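Local coordinates for protein branched-chain amino acid aminotransferase (Thermoproteus uzoniensis, PDB 5CE8) that transfers amino groups between branched-chain amino acids and 2-oxoglutarate using pyridoxal 5'-phosphate, probably acting on leucine, isoleucine and valine, at residues K14-G19 with A124-A129; L36-G41 with I115-R120; F40-G45 with A161-I166; E44-Y49 with I104-Y109; L168-A173 with A185-A190. One frame throughout, in Å; residues are numbered along the deposited sequence.

Contact 1 (K14-G19 with A124-A129); sequences KVWLDG and ASVAIA
Trp-16 holds CG trans to its own backbone N (chi1 -171°), which lays the indole beside Ile-128 and carries its six-membered ring on to Val-126; Asp-18, with chi1 at -81°, turns its carboxylate onto Ser-125 and Val-126. The two carboxylate oxygens divide the work. OD1 of Asp-18 takes the backbone N of Val-126 at 2.9 Å, and OD2 of Asp-18 takes OG of Ser-125 at 2.6 Å. Both donors come in on the syn side but out of the carboxylate plane, Val-126 N by 32°. In return, Asp-18 N reaches Val-126 O at 3.0 Å, so Asp-18 and Val-126 exchange two bonds where strand 14-17 ends. That strand runs antiparallel to strand 125-132 in the seven-stranded sheet of this class-IV aminotransferase. Trp-16 and Ile-128 form a hydrogen-bonded pair, with Trp-16 N to Ile-128 O at 2.9 Å, and Leu-17 and Ala-127 form the non-hydrogen-bonded pair beside it. On the Trp-16 face, CE3 of the indole meets CD1 of Ile-128 at 4.0 Å and CZ3 meets CB of Val-126 at 4.0 Å. Helix 82-95 packs on this face through Ala-88 and Thr-92, and Tyr-80 meets the indole edge-to-face. On the other face Leu-17 CD1 touches Ala-127 CB at 3.9 Å, and Val-31 of the second subunit packs against that alanine.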
# COMPACT_ATOMS: atom_id res chain seq x y z
N LYS A 14 24.99 -39.64 -12.73
CA LYS A 14 23.68 -39.99 -13.33
C LYS A 14 22.63 -39.07 -12.71
O LYS A 14 22.74 -38.77 -11.54
CB LYS A 14 23.31 -41.43 -12.98
CG LYS A 14 23.99 -42.62 -13.74
CD LYS A 14 24.01 -42.51 -15.23
CE LYS A 14 24.71 -43.81 -15.70
NZ LYS A 14 24.89 -43.86 -17.17
N VAL A 15 21.67 -38.62 -13.51
CA VAL A 15 20.58 -37.74 -13.14
C VAL A 15 19.30 -38.37 -13.68
O VAL A 15 19.25 -38.97 -14.76
CB VAL A 15 20.78 -36.32 -13.79
CG1 VAL A 15 19.49 -35.50 -13.73
CG2 VAL A 15 21.97 -35.54 -13.12
N TRP A 16 18.25 -38.28 -12.91
CA TRP A 16 16.98 -38.82 -13.35
C TRP A 16 16.24 -37.76 -14.14
O TRP A 16 16.02 -36.60 -13.72
CB TRP A 16 16.25 -39.35 -12.12
CG TRP A 16 15.01 -40.14 -12.20
CD1 TRP A 16 14.91 -41.46 -11.94
CD2 TRP A 16 13.65 -39.67 -12.31
NE1 TRP A 16 13.61 -41.83 -11.97
CE2 TRP A 16 12.81 -40.77 -12.18
CE3 TRP A 16 13.07 -38.45 -12.54
CZ2 TRP A 16 11.42 -40.68 -12.24
CZ3 TRP A 16 11.67 -38.38 -12.57
CH2 TRP A 16 10.88 -39.47 -12.47
N LEU A 17 15.76 -38.21 -15.28
CA LEU A 17 15.03 -37.42 -16.15
C LEU A 17 13.87 -38.24 -16.66
O LEU A 17 14.05 -39.23 -17.38
CB LEU A 17 15.99 -37.02 -17.23
CG LEU A 17 15.46 -36.04 -18.25
CD1 LEU A 17 14.61 -35.02 -17.59
CD2 LEU A 17 16.58 -35.33 -18.99
N ASP A 18 12.67 -37.87 -16.26
CA ASP A 18 11.50 -38.57 -16.70
C ASP A 18 11.53 -40.10 -16.68
O ASP A 18 11.21 -40.82 -17.67
CB ASP A 18 11.09 -38.03 -18.05
CG ASP A 18 10.30 -36.73 -17.92
OD1 ASP A 18 9.95 -36.35 -16.80
OD2 ASP A 18 10.06 -36.09 -18.94
N GLY A 19 11.89 -40.59 -15.53
CA GLY A 19 11.92 -42.01 -15.32
C GLY A 19 13.11 -42.74 -15.91
O GLY A 19 13.02 -43.93 -15.95
N ALA A 124 4.46 -31.59 -17.45
CA ALA A 124 5.85 -31.33 -17.02
C ALA A 124 6.76 -32.52 -17.16
O ALA A 124 6.28 -33.67 -17.07
CB ALA A 124 5.87 -30.94 -15.54
N SER A 125 8.07 -32.24 -17.27
CA SER A 125 9.12 -33.23 -17.01
C SER A 125 9.66 -33.02 -15.60
O SER A 125 9.56 -31.92 -15.06
CB SER A 125 10.24 -33.11 -18.02
OG SER A 125 9.87 -33.52 -19.31
N VAL A 126 10.23 -34.07 -15.01
CA VAL A 126 10.92 -33.96 -13.76
C VAL A 126 12.36 -34.46 -13.92
O VAL A 126 12.61 -35.47 -14.49
CB VAL A 126 10.23 -34.62 -12.59
CG1 VAL A 126 11.09 -34.45 -11.32
CG2 VAL A 126 8.85 -34.00 -12.37
N ALA A 127 13.31 -33.66 -13.52
CA ALA A 127 14.72 -34.11 -13.41
C ALA A 127 15.13 -34.00 -11.97
O ALA A 127 14.70 -33.04 -11.22
CB ALA A 127 15.62 -33.27 -14.29
N ILE A 128 15.95 -34.95 -11.56
CA ILE A 128 16.43 -35.07 -10.19
C ILE A 128 17.87 -35.41 -10.20
O ILE A 128 18.31 -36.48 -10.67
CB ILE A 128 15.79 -36.15 -9.36
CG1 ILE A 128 14.34 -35.91 -9.12
CG2 ILE A 128 16.52 -36.30 -8.00
CD1 ILE A 128 13.57 -37.19 -8.82
N ALA A 129 18.60 -34.46 -9.67
CA ALA A 129 20.05 -34.53 -9.50
C ALA A 129 20.40 -34.54 -8.04
O ALA A 129 19.76 -33.81 -7.21
CB ALA A 129 20.68 -33.32 -10.12

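Contact 2 (L36-G41 with I115-R120); sequences LNYGFG and ISLDVR
Tyr-38 OH is gripped from two subunits: it gives a hydrogen bond to Ile-115 O and is hydrogen-bonded to NH1 of Arg-105 of the second subunit. The modelled 2.4 Å between Tyr-38 OH and Ile-115 O is implausibly short, so the exact length is doubtful, but the two partners together probably fix the hydroxyl's place. The contact thus ties helix 34-38 and the residues after it to the irregular loop that joins strands 102-109 and 125-132, at the interface with the second subunit. The Tyr-38 ring is clamped on both faces. CD2 of Leu-117 sits over its centre, 3.7 Å from the centroid and only 4° off the normal, a CH-pi contact; the opposite face is covered by CB of its own neighbour Asn-37. Leu-117 and Tyr-38 cross at about a right angle, and CD2 is the methyl that touches. Past Gly-39, whose positive phi marks the break from helical geometry, Phe-40 makes the second aromatic contact. Its CG lies trans to the backbone N (chi1 -168°), sending the ring toward Val-119, which comes from the opposite direction. The loop keeps its own shape through Ser-116, whose OG accepts from Asp-118 N at 3.0 Å in an ST turn, and through Arg-120, which grips Asp-118 side-on with NE and NH2. Ile-171 of the second subunit packs on both Phe-40 and Val-119. In the CH-pi contact between this last pair, CG2 of Val-119 stands over one face of the Phe-40 ring, 3.5 Å from CE2 and slightly toward the rim.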
# COMPACT_ATOMS: atom_id res chain seq x y z
N LEU A 36 12.15 -22.00 -19.19
CA LEU A 36 13.30 -21.19 -19.25
C LEU A 36 13.03 -19.72 -19.54
O LEU A 36 13.58 -18.84 -18.90
CB LEU A 36 14.24 -21.69 -20.28
CG LEU A 36 15.59 -21.01 -20.42
CD1 LEU A 36 16.36 -21.17 -19.14
CD2 LEU A 36 16.40 -21.56 -21.57
N ASN A 37 12.10 -19.49 -20.43
CA ASN A 37 11.89 -18.17 -20.96
C ASN A 37 10.92 -17.35 -20.07
O ASN A 37 10.95 -16.14 -20.15
CB ASN A 37 11.26 -18.27 -22.36
CG ASN A 37 12.26 -18.57 -23.46
OD1 ASN A 37 12.58 -17.67 -24.27
ND2 ASN A 37 12.73 -19.84 -23.53
N TYR A 38 10.08 -18.02 -19.27
CA TYR A 38 9.01 -17.36 -18.46
C TYR A 38 8.90 -17.75 -16.93
O TYR A 38 7.90 -17.39 -16.28
CB TYR A 38 7.66 -17.64 -19.11
CG TYR A 38 7.61 -17.32 -20.57
CD1 TYR A 38 8.05 -16.08 -21.09
CD2 TYR A 38 7.08 -18.23 -21.46
CE1 TYR A 38 8.02 -15.84 -22.47
CE2 TYR A 38 7.07 -18.01 -22.81
CZ TYR A 38 7.50 -16.84 -23.33
OH TYR A 38 7.38 -16.73 -24.71
N GLY A 39 9.89 -18.48 -16.42
CA GLY A 39 9.98 -18.96 -15.02
C GLY A 39 8.77 -19.77 -14.56
O GLY A 39 8.36 -19.68 -13.43
N PHE A 40 8.27 -20.64 -15.42
CA PHE A 40 7.20 -21.51 -15.11
C PHE A 40 7.69 -22.95 -14.84
O PHE A 40 7.79 -23.83 -15.78
CB PHE A 40 6.24 -21.51 -16.25
CG PHE A 40 4.94 -22.16 -15.89
CD1 PHE A 40 4.03 -21.50 -15.10
CD2 PHE A 40 4.57 -23.40 -16.40
CE1 PHE A 40 2.78 -22.08 -14.79
CE2 PHE A 40 3.33 -24.04 -16.03
CZ PHE A 40 2.45 -23.36 -15.21
N GLY A 41 8.07 -23.14 -13.57
CA GLY A 41 8.63 -24.38 -13.07
C GLY A 41 8.38 -24.42 -11.58
O GLY A 41 7.96 -23.38 -10.96
N ILE A 115 6.57 -20.55 -27.38
CA ILE A 115 6.56 -19.10 -27.20
C ILE A 115 5.33 -18.59 -26.43
O ILE A 115 5.39 -17.56 -25.69
CB ILE A 115 6.54 -18.46 -28.62
CG1 ILE A 115 7.76 -18.95 -29.43
CG2 ILE A 115 6.44 -16.94 -28.52
CD1 ILE A 115 9.13 -18.76 -28.73
N SER A 116 4.18 -19.20 -26.68
CA SER A 116 2.92 -18.68 -26.08
C SER A 116 2.89 -18.74 -24.51
O SER A 116 3.30 -19.71 -23.87
CB SER A 116 1.79 -19.47 -26.65
OG SER A 116 0.65 -19.30 -25.89
N LEU A 117 2.39 -17.73 -23.85
CA LEU A 117 2.15 -17.81 -22.41
C LEU A 117 1.05 -18.74 -21.96
O LEU A 117 0.85 -18.89 -20.75
CB LEU A 117 1.86 -16.43 -21.81
CG LEU A 117 2.88 -15.39 -22.11
CD1 LEU A 117 2.25 -14.04 -21.80
CD2 LEU A 117 4.15 -15.71 -21.35
N ASP A 118 0.30 -19.33 -22.88
CA ASP A 118 -0.83 -20.22 -22.52
C ASP A 118 -0.26 -21.65 -22.29
O ASP A 118 -0.22 -22.49 -23.19
CB ASP A 118 -1.89 -20.24 -23.61
CG ASP A 118 -3.13 -20.99 -23.23
OD1 ASP A 118 -3.24 -21.54 -22.11
OD2 ASP A 118 -4.05 -20.98 -24.06
N VAL A 119 0.17 -21.90 -21.06
CA VAL A 119 0.83 -23.17 -20.70
C VAL A 119 -0.17 -24.26 -20.29
O VAL A 119 0.20 -25.41 -20.01
CB VAL A 119 1.96 -22.91 -19.67
CG1 VAL A 119 3.02 -22.05 -20.30
CG2 VAL A 119 1.46 -22.31 -18.38
N ARG A 120 -1.47 -23.96 -20.39
CA ARG A 120 -2.47 -24.95 -20.10
C ARG A 120 -2.30 -26.30 -20.76
O ARG A 120 -1.93 -26.40 -21.93
CB ARG A 120 -3.85 -24.38 -20.48
CG ARG A 120 -4.34 -23.34 -19.43
CD ARG A 120 -5.69 -22.72 -19.76
NE ARG A 120 -5.74 -22.28 -21.15
CZ ARG A 120 -6.85 -22.19 -21.89
NH1 ARG A 120 -8.05 -22.51 -21.40
NH2 ARG A 120 -6.74 -21.76 -23.14

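Contact 3 (F40-G45 with A161-I166); sequences FGVFEG and AKATGI. With PLP (pyridoxal-5'-phosphate), chain D.
Two backbone bonds lay residues 40-45 along residues 161-166: Phe-43 N gives to Lys-162 O at 2.9 Å, and Thr-164 N gives to Gly-41 O at 3.1 Å. This is the cofactor lysine site of a class-IV aminotransferase, with strand 41-50 against the loop that carries Lys-162. The chains run close at Gly-41, where CG2 of Thr-164 lies 3.7 Å from CA of the glycine. Phe-43 and Lys-162 cross at about a right angle. CG of the lysine lies over one face of the phenyl ring, 4.0 Å from its centroid in a CH-pi contact, and CE of Lys-162 is 3.7 Å from CE2 of Phe-43. The ring also meets Tyr-167 edge-to-face, and Tyr-38 of the second subunit likewise. Glu-44 touches the lysine chain with OE1, 4.0 Å from CD of Lys-162, but spends its charge on Arg-66 and His-63, two residues that bind the cofactor. The lysine is joined to pyridoxal phosphate in a link consistent with the internal aldimine: its chain runs extended until chi4 (71°), where it bends, and NZ of Lys-162 is bound covalently to C4A of the cofactor at 1.4 Å.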
# COMPACT_ATOMS: atom_id res chain seq x y z
N PHE A 40 8.27 -20.64 -15.42
CA PHE A 40 7.20 -21.51 -15.11
C PHE A 40 7.69 -22.95 -14.84
O PHE A 40 7.79 -23.83 -15.78
CB PHE A 40 6.24 -21.51 -16.25
CG PHE A 40 4.94 -22.16 -15.89
CD1 PHE A 40 4.03 -21.50 -15.10
CD2 PHE A 40 4.57 -23.40 -16.40
CE1 PHE A 40 2.78 -22.08 -14.79
CE2 PHE A 40 3.33 -24.04 -16.03
CZ PHE A 40 2.45 -23.36 -15.21
N GLY A 41 8.07 -23.14 -13.57
CA GLY A 41 8.63 -24.38 -13.07
C GLY A 41 8.38 -24.42 -11.58
O GLY A 41 7.96 -23.38 -10.96
N VAL A 42 8.61 -25.57 -11.01
CA VAL A 42 8.82 -25.70 -9.56
C VAL A 42 10.08 -26.50 -9.26
O VAL A 42 10.52 -27.35 -10.09
CB VAL A 42 7.60 -26.29 -8.88
CG1 VAL A 42 6.43 -25.42 -9.18
CG2 VAL A 42 7.28 -27.68 -9.30
N PHE A 43 10.58 -26.36 -8.03
CA PHE A 43 11.73 -27.14 -7.62
C PHE A 43 11.62 -27.47 -6.14
O PHE A 43 10.67 -27.02 -5.44
CB PHE A 43 13.05 -26.45 -7.94
CG PHE A 43 13.24 -25.13 -7.24
CD1 PHE A 43 12.63 -23.97 -7.72
CD2 PHE A 43 14.02 -25.06 -6.11
CE1 PHE A 43 12.78 -22.77 -7.00
CE2 PHE A 43 14.27 -23.86 -5.44
CZ PHE A 43 13.64 -22.73 -5.87
N GLU A 44 12.60 -28.23 -5.68
CA GLU A 44 12.81 -28.61 -4.28
C GLU A 44 14.28 -28.65 -3.91
O GLU A 44 15.19 -28.61 -4.76
CB GLU A 44 12.23 -29.97 -3.98
CG GLU A 44 10.76 -29.96 -3.58
CD GLU A 44 10.50 -29.14 -2.32
OE1 GLU A 44 9.42 -28.54 -2.25
OE2 GLU A 44 11.42 -29.09 -1.49
N GLY A 45 14.53 -28.80 -2.62
CA GLY A 45 15.90 -28.92 -2.11
C GLY A 45 15.79 -29.96 -1.04
O GLY A 45 14.88 -29.88 -0.21
N ALA A 161 4.44 -21.30 -3.25
CA ALA A 161 4.92 -22.34 -4.13
C ALA A 161 6.40 -22.12 -4.30
O ALA A 161 6.81 -20.98 -4.50
CB ALA A 161 4.25 -22.24 -5.42
N LYS A 162 7.18 -23.22 -4.37
CA LYS A 162 8.62 -23.16 -4.61
C LYS A 162 8.81 -23.11 -6.09
O LYS A 162 9.19 -24.09 -6.80
CB LYS A 162 9.28 -24.33 -3.91
CG LYS A 162 10.76 -24.04 -3.62
CD LYS A 162 11.30 -25.05 -2.54
CE LYS A 162 12.74 -24.83 -2.23
NZ LYS A 162 12.85 -23.55 -1.45
N ALA A 163 8.51 -21.96 -6.62
CA ALA A 163 8.40 -21.81 -8.06
C ALA A 163 9.49 -20.97 -8.66
O ALA A 163 9.78 -19.91 -8.17
CB ALA A 163 7.01 -21.26 -8.42
N THR A 164 9.99 -21.38 -9.81
CA THR A 164 11.30 -20.97 -10.39
C THR A 164 11.40 -19.49 -10.62
O THR A 164 12.28 -18.81 -10.02
CB THR A 164 11.60 -21.80 -11.68
OG1 THR A 164 10.51 -21.66 -12.54
CG2 THR A 164 11.77 -23.36 -11.38
N GLY A 165 10.38 -18.98 -11.29
CA GLY A 165 10.32 -17.59 -11.69
C GLY A 165 10.36 -16.59 -10.54
O GLY A 165 11.00 -15.61 -10.66
N ILE A 166 9.80 -16.96 -9.39
CA ILE A 166 9.89 -16.13 -8.10
C ILE A 166 11.31 -15.81 -7.69
O ILE A 166 11.54 -14.75 -7.11
CB ILE A 166 9.26 -16.83 -6.89
CG1 ILE A 166 7.81 -17.12 -7.15
CG2 ILE A 166 9.38 -16.07 -5.57
CD1 ILE A 166 7.26 -18.05 -6.17
N1 PLP D . 12.55 -19.70 2.00
C2 PLP D . 12.40 -19.71 0.68
C2A PLP D . 12.10 -18.44 -0.06
C3 PLP D . 12.63 -20.92 -0.10
O3 PLP D . 12.57 -20.88 -1.49
C4 PLP D . 12.98 -22.16 0.64
C4A PLP D . 13.22 -23.49 -0.05
C5 PLP D . 13.08 -22.03 2.12
C6 PLP D . 12.85 -20.75 2.70
C5A PLP D . 13.48 -23.14 3.06
O4P PLP D . 12.68 -24.25 2.92
P PLP D . 13.24 -25.65 3.39
O1P PLP D . 14.56 -25.98 2.61
O2P PLP D . 13.29 -25.61 4.86
O3P PLP D . 12.28 -26.71 2.93

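Contact 4 (E44-Y49 with I104-Y109); sequences EGIRAY and IRPVAY
Strands 41-50 and 102-109 are antiparallel neighbours in the seven-stranded sheet, and residues 44-49 meet residues 104-109 where the first of them passes the cofactor site. Ile-46 and Ile-104 make a hydrogen-bonded pair, with Ile-46 N to Ile-104 O at 3.0 Å and Ile-104 N to Ile-46 O at 2.6 Å. Two residues before Ile-46, Glu-44 N donates to Pro-106 O at 3.0 Å. The carbonyl of Glu-44 turns to a side chain instead: Arg-105, bent at chi2 (56°) and again at chi3 (54°), curls back so that NE lies 2.8 Å from Glu-44 O, a weak hydrogen bond with the oxygen at the guanidinium edge. NH2 of the same group is hydrogen-bonded to Tyr-103 OH, and NH1 to Asn-37 of the second subunit. On the face of the two isoleucines, CG of the Pro-106 ring sits 3.7 Å from CB of Glu-44 and 4.1 Å from CD1 of Ile-46. CD1 of Ile-104 reaches CB of Ala-48 at 4.2 Å. Helix 60-74 covers this face, with His-63 against Ile-46 and Met-64 against Pro-106. Strand pairing under a helix that supplies cofactor-binding residues belongs to the smaller, N-terminal domain of the class-IV aminotransferases.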
# COMPACT_ATOMS: atom_id res chain seq x y z
N GLU A 44 12.60 -28.23 -5.68
CA GLU A 44 12.81 -28.61 -4.28
C GLU A 44 14.28 -28.65 -3.91
O GLU A 44 15.19 -28.61 -4.76
CB GLU A 44 12.23 -29.97 -3.98
CG GLU A 44 10.76 -29.96 -3.58
CD GLU A 44 10.50 -29.14 -2.32
OE1 GLU A 44 9.42 -28.54 -2.25
OE2 GLU A 44 11.42 -29.09 -1.49
N GLY A 45 14.53 -28.80 -2.62
CA GLY A 45 15.90 -28.92 -2.11
C GLY A 45 15.79 -29.96 -1.04
O GLY A 45 14.88 -29.88 -0.21
N ILE A 46 16.59 -31.02 -1.16
CA ILE A 46 16.52 -32.11 -0.20
C ILE A 46 17.92 -32.49 0.13
O ILE A 46 18.74 -32.62 -0.77
CB ILE A 46 15.81 -33.33 -0.73
CG1 ILE A 46 14.43 -32.94 -1.30
CG2 ILE A 46 15.73 -34.40 0.38
CD1 ILE A 46 13.67 -34.06 -2.09
N ARG A 47 18.18 -32.70 1.42
CA ARG A 47 19.49 -33.24 1.80
C ARG A 47 19.50 -34.69 2.20
O ARG A 47 18.52 -35.23 2.68
CB ARG A 47 20.11 -32.41 2.93
CG ARG A 47 20.77 -31.15 2.44
CD ARG A 47 21.19 -30.25 3.57
NE ARG A 47 22.53 -30.59 3.81
CZ ARG A 47 23.56 -29.78 3.85
NH1 ARG A 47 23.46 -28.44 3.83
NH2 ARG A 47 24.74 -30.38 3.99
N ALA A 48 20.68 -35.31 2.02
CA ALA A 48 20.93 -36.63 2.51
C ALA A 48 22.14 -36.48 3.28
O ALA A 48 23.06 -35.81 2.86
CB ALA A 48 21.17 -37.59 1.37
N TYR A 49 22.16 -37.17 4.42
CA TYR A 49 23.30 -37.13 5.28
C TYR A 49 23.88 -38.56 5.61
O TYR A 49 23.16 -39.50 5.94
CB TYR A 49 22.90 -36.53 6.58
CG TYR A 49 22.50 -35.08 6.59
CD1 TYR A 49 23.43 -34.10 6.90
CD2 TYR A 49 21.18 -34.70 6.45
CE1 TYR A 49 23.09 -32.76 7.01
CE2 TYR A 49 20.82 -33.34 6.58
CZ TYR A 49 21.77 -32.40 6.85
OH TYR A 49 21.43 -31.08 7.01
N ILE A 104 20.09 -32.70 -3.01
CA ILE A 104 19.31 -33.24 -4.10
C ILE A 104 18.31 -32.15 -4.67
O ILE A 104 17.51 -31.53 -3.92
CB ILE A 104 18.54 -34.44 -3.56
CG1 ILE A 104 19.52 -35.58 -3.06
CG2 ILE A 104 17.62 -35.03 -4.61
CD1 ILE A 104 18.92 -36.34 -1.89
N ARG A 105 18.39 -31.89 -5.95
CA ARG A 105 17.51 -30.94 -6.61
C ARG A 105 16.49 -31.55 -7.61
O ARG A 105 16.89 -31.92 -8.78
CB ARG A 105 18.37 -30.03 -7.43
CG ARG A 105 17.57 -29.03 -8.27
CD ARG A 105 16.56 -28.12 -7.56
NE ARG A 105 17.02 -27.31 -6.44
CZ ARG A 105 17.60 -26.12 -6.50
NH1 ARG A 105 17.92 -25.50 -7.65
NH2 ARG A 105 17.91 -25.54 -5.38
N PRO A 106 15.23 -31.70 -7.18
CA PRO A 106 14.14 -32.04 -8.11
C PRO A 106 13.71 -30.76 -8.77
O PRO A 106 13.46 -29.76 -8.06
CB PRO A 106 13.03 -32.59 -7.23
CG PRO A 106 13.59 -32.82 -5.98
CD PRO A 106 14.87 -32.02 -5.82
N VAL A 107 13.62 -30.77 -10.10
CA VAL A 107 13.17 -29.69 -10.84
C VAL A 107 12.12 -30.16 -11.84
O VAL A 107 12.34 -31.09 -12.58
CB VAL A 107 14.26 -28.87 -11.50
CG1 VAL A 107 15.17 -29.67 -12.36
CG2 VAL A 107 13.67 -27.70 -12.25
N ALA A 108 10.94 -29.57 -11.73
CA ALA A 108 9.83 -29.78 -12.64
C ALA A 108 9.64 -28.59 -13.61
O ALA A 108 9.37 -27.43 -13.13
CB ALA A 108 8.55 -29.86 -11.86
N TYR A 109 9.52 -28.88 -14.90
CA TYR A 109 9.56 -27.84 -15.98
C TYR A 109 9.05 -28.42 -17.30
O TYR A 109 8.91 -29.62 -17.44
CB TYR A 109 11.01 -27.34 -16.17
CG TYR A 109 11.83 -28.50 -16.62
CD1 TYR A 109 12.34 -29.40 -15.69
CD2 TYR A 109 11.92 -28.83 -17.95
CE1 TYR A 109 13.06 -30.55 -16.09
CE2 TYR A 109 12.66 -29.95 -18.35
CZ TYR A 109 13.21 -30.85 -17.43
OH TYR A 109 13.87 -32.05 -17.84

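Contact 5 (L168-A173 with A185-A190); sequences LNSIMA and AIMLNA
The apolar packing centres on Ala-173, whose CB points at strand 184-188 and meets two residues of it. CB of Ala-185 lies 3.9 Å from CB of Ala-173, and SD of Met-187 lies 3.6 Å from the same methyl. Met-187 reaches across with an extended chi2 (-168°) and then turns at chi3 (-81°), which brings its CE back past CB of Ala-173 at 4.0 Å and on toward Ser-170. Contacts between polar and apolar atoms come second. SD of Met-187 passes OD1 of Asn-169 at 3.6 Å, CE of Met-187 lies 4.2 Å from OG of Ser-170, and CB of Ala-185 rests 3.6 Å from O of Ala-173. All are van der Waals touches; the polar ends have other partners: Asn-169 ND2 has Met-156 O of the second subunit and Arg-150 O, its OD1 has Val-152 N, and Ser-170 OG has Ser-198 O. The axes of segments 168-173 and 185-188 come within 9.1 Å, at 124° between their directions. With Ala-173 facing Ala-185 and Met-187, helix 167-179 packs on the second strand of a beta-alpha-beta crossover, made of strand 142-146, this helix and the parallel strand 184-188.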
# COMPACT_ATOMS: atom_id res chain seq x y z
N LEU A 168 14.14 -14.77 -9.06
CA LEU A 168 14.75 -13.58 -9.55
C LEU A 168 14.81 -12.47 -8.45
O LEU A 168 15.87 -11.81 -8.18
CB LEU A 168 14.07 -13.12 -10.86
CG LEU A 168 14.52 -11.69 -11.36
CD1 LEU A 168 15.96 -11.83 -11.81
CD2 LEU A 168 13.85 -11.06 -12.56
N ASN A 169 13.71 -12.38 -7.74
CA ASN A 169 13.61 -11.54 -6.49
C ASN A 169 14.63 -11.95 -5.39
O ASN A 169 15.38 -11.05 -4.81
CB ASN A 169 12.13 -11.63 -6.04
CG ASN A 169 11.86 -10.94 -4.69
OD1 ASN A 169 11.52 -11.59 -3.68
ND2 ASN A 169 11.83 -9.67 -4.74
N SER A 170 14.70 -13.29 -5.14
CA SER A 170 15.68 -13.85 -4.22
C SER A 170 17.12 -13.59 -4.70
O SER A 170 17.96 -13.28 -3.87
CB SER A 170 15.47 -15.35 -3.91
OG SER A 170 14.30 -15.52 -3.14
N ILE A 171 17.41 -13.71 -6.02
CA ILE A 171 18.72 -13.39 -6.52
C ILE A 171 19.03 -11.90 -6.34
O ILE A 171 20.10 -11.51 -5.88
CB ILE A 171 18.89 -13.77 -7.98
CG1 ILE A 171 18.96 -15.27 -8.12
CG2 ILE A 171 20.14 -13.15 -8.54
CD1 ILE A 171 18.87 -15.76 -9.49
N MET A 172 18.10 -11.05 -6.72
CA MET A 172 18.26 -9.60 -6.45
C MET A 172 18.70 -9.40 -5.00
O MET A 172 19.72 -8.76 -4.72
CB MET A 172 16.97 -8.78 -6.67
CG MET A 172 16.43 -8.66 -8.04
SD MET A 172 17.47 -8.01 -9.33
CE MET A 172 18.35 -9.51 -9.81
N ALA A 173 17.98 -10.02 -4.07
CA ALA A 173 18.29 -9.80 -2.62
C ALA A 173 19.69 -10.39 -2.27
O ALA A 173 20.58 -9.74 -1.69
CB ALA A 173 17.13 -10.26 -1.71
N ALA A 185 21.03 -11.97 2.84
CA ALA A 185 19.96 -10.98 2.82
C ALA A 185 18.88 -11.25 3.75
O ALA A 185 18.56 -12.37 3.95
CB ALA A 185 19.35 -10.87 1.46
N ILE A 186 18.24 -10.19 4.26
CA ILE A 186 16.90 -10.32 4.89
C ILE A 186 15.99 -9.48 4.06
O ILE A 186 16.29 -8.37 3.80
CB ILE A 186 16.86 -9.86 6.40
CG1 ILE A 186 17.37 -11.00 7.32
CG2 ILE A 186 15.43 -9.66 6.91
CD1 ILE A 186 18.11 -10.50 8.47
N MET A 187 14.76 -9.97 3.80
CA MET A 187 13.84 -9.28 2.99
C MET A 187 12.58 -8.99 3.80
O MET A 187 12.04 -9.92 4.49
CB MET A 187 13.40 -10.16 1.78
CG MET A 187 14.39 -10.11 0.61
SD MET A 187 13.71 -10.85 -0.93
CE MET A 187 14.08 -12.40 -0.37
N LEU A 188 12.16 -7.75 3.75
CA LEU A 188 10.87 -7.28 4.25
C LEU A 188 9.79 -7.63 3.22
O LEU A 188 10.06 -7.62 2.03
CB LEU A 188 10.89 -5.82 4.47
CG LEU A 188 11.92 -5.27 5.42
CD1 LEU A 188 11.69 -3.82 5.84
CD2 LEU A 188 11.96 -6.15 6.69
N ASN A 189 8.58 -7.93 3.66
CA ASN A 189 7.42 -8.01 2.76
C ASN A 189 6.84 -6.59 2.35
O ASN A 189 7.39 -5.55 2.76
CB ASN A 189 6.36 -8.96 3.30
CG ASN A 189 5.60 -8.41 4.51
OD1 ASN A 189 5.94 -7.32 5.06
ND2 ASN A 189 4.74 -9.25 5.06
N ALA A 190 5.77 -6.53 1.53
CA ALA A 190 5.31 -5.22 1.00
C ALA A 190 4.80 -4.34 2.16
O ALA A 190 4.76 -3.15 2.08
CB ALA A 190 4.19 -5.38 0.07

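In the fold
Contacts 1, 3 and 4 all reach one antiparallel sheet. Strands 125-132 and 102-109 are neighbours in it, and contacts 1 and 4 meet through backbone bonds such as Ala-129 O to Arg-105 N. Contact 1 is mostly buried but has an exposed turn at Asp-18, whereas contacts 3, 4 and 5 are wholly buried; contact 2 is buried too, though Ile-115 is partly exposed. Contacts 3 and 4 start from the same strand, 41-50, contact 3 joining it to the lysine loop. Contact 2 shares Phe-40 and Gly-41 with contact 3 but pairs aromatic faces with the tyrosine hydroxyl. Contact 5 belongs to the other, mixed sheet and packs by van der Waals contact, two alanines and a methionine at its centre. All five touch the second subunit.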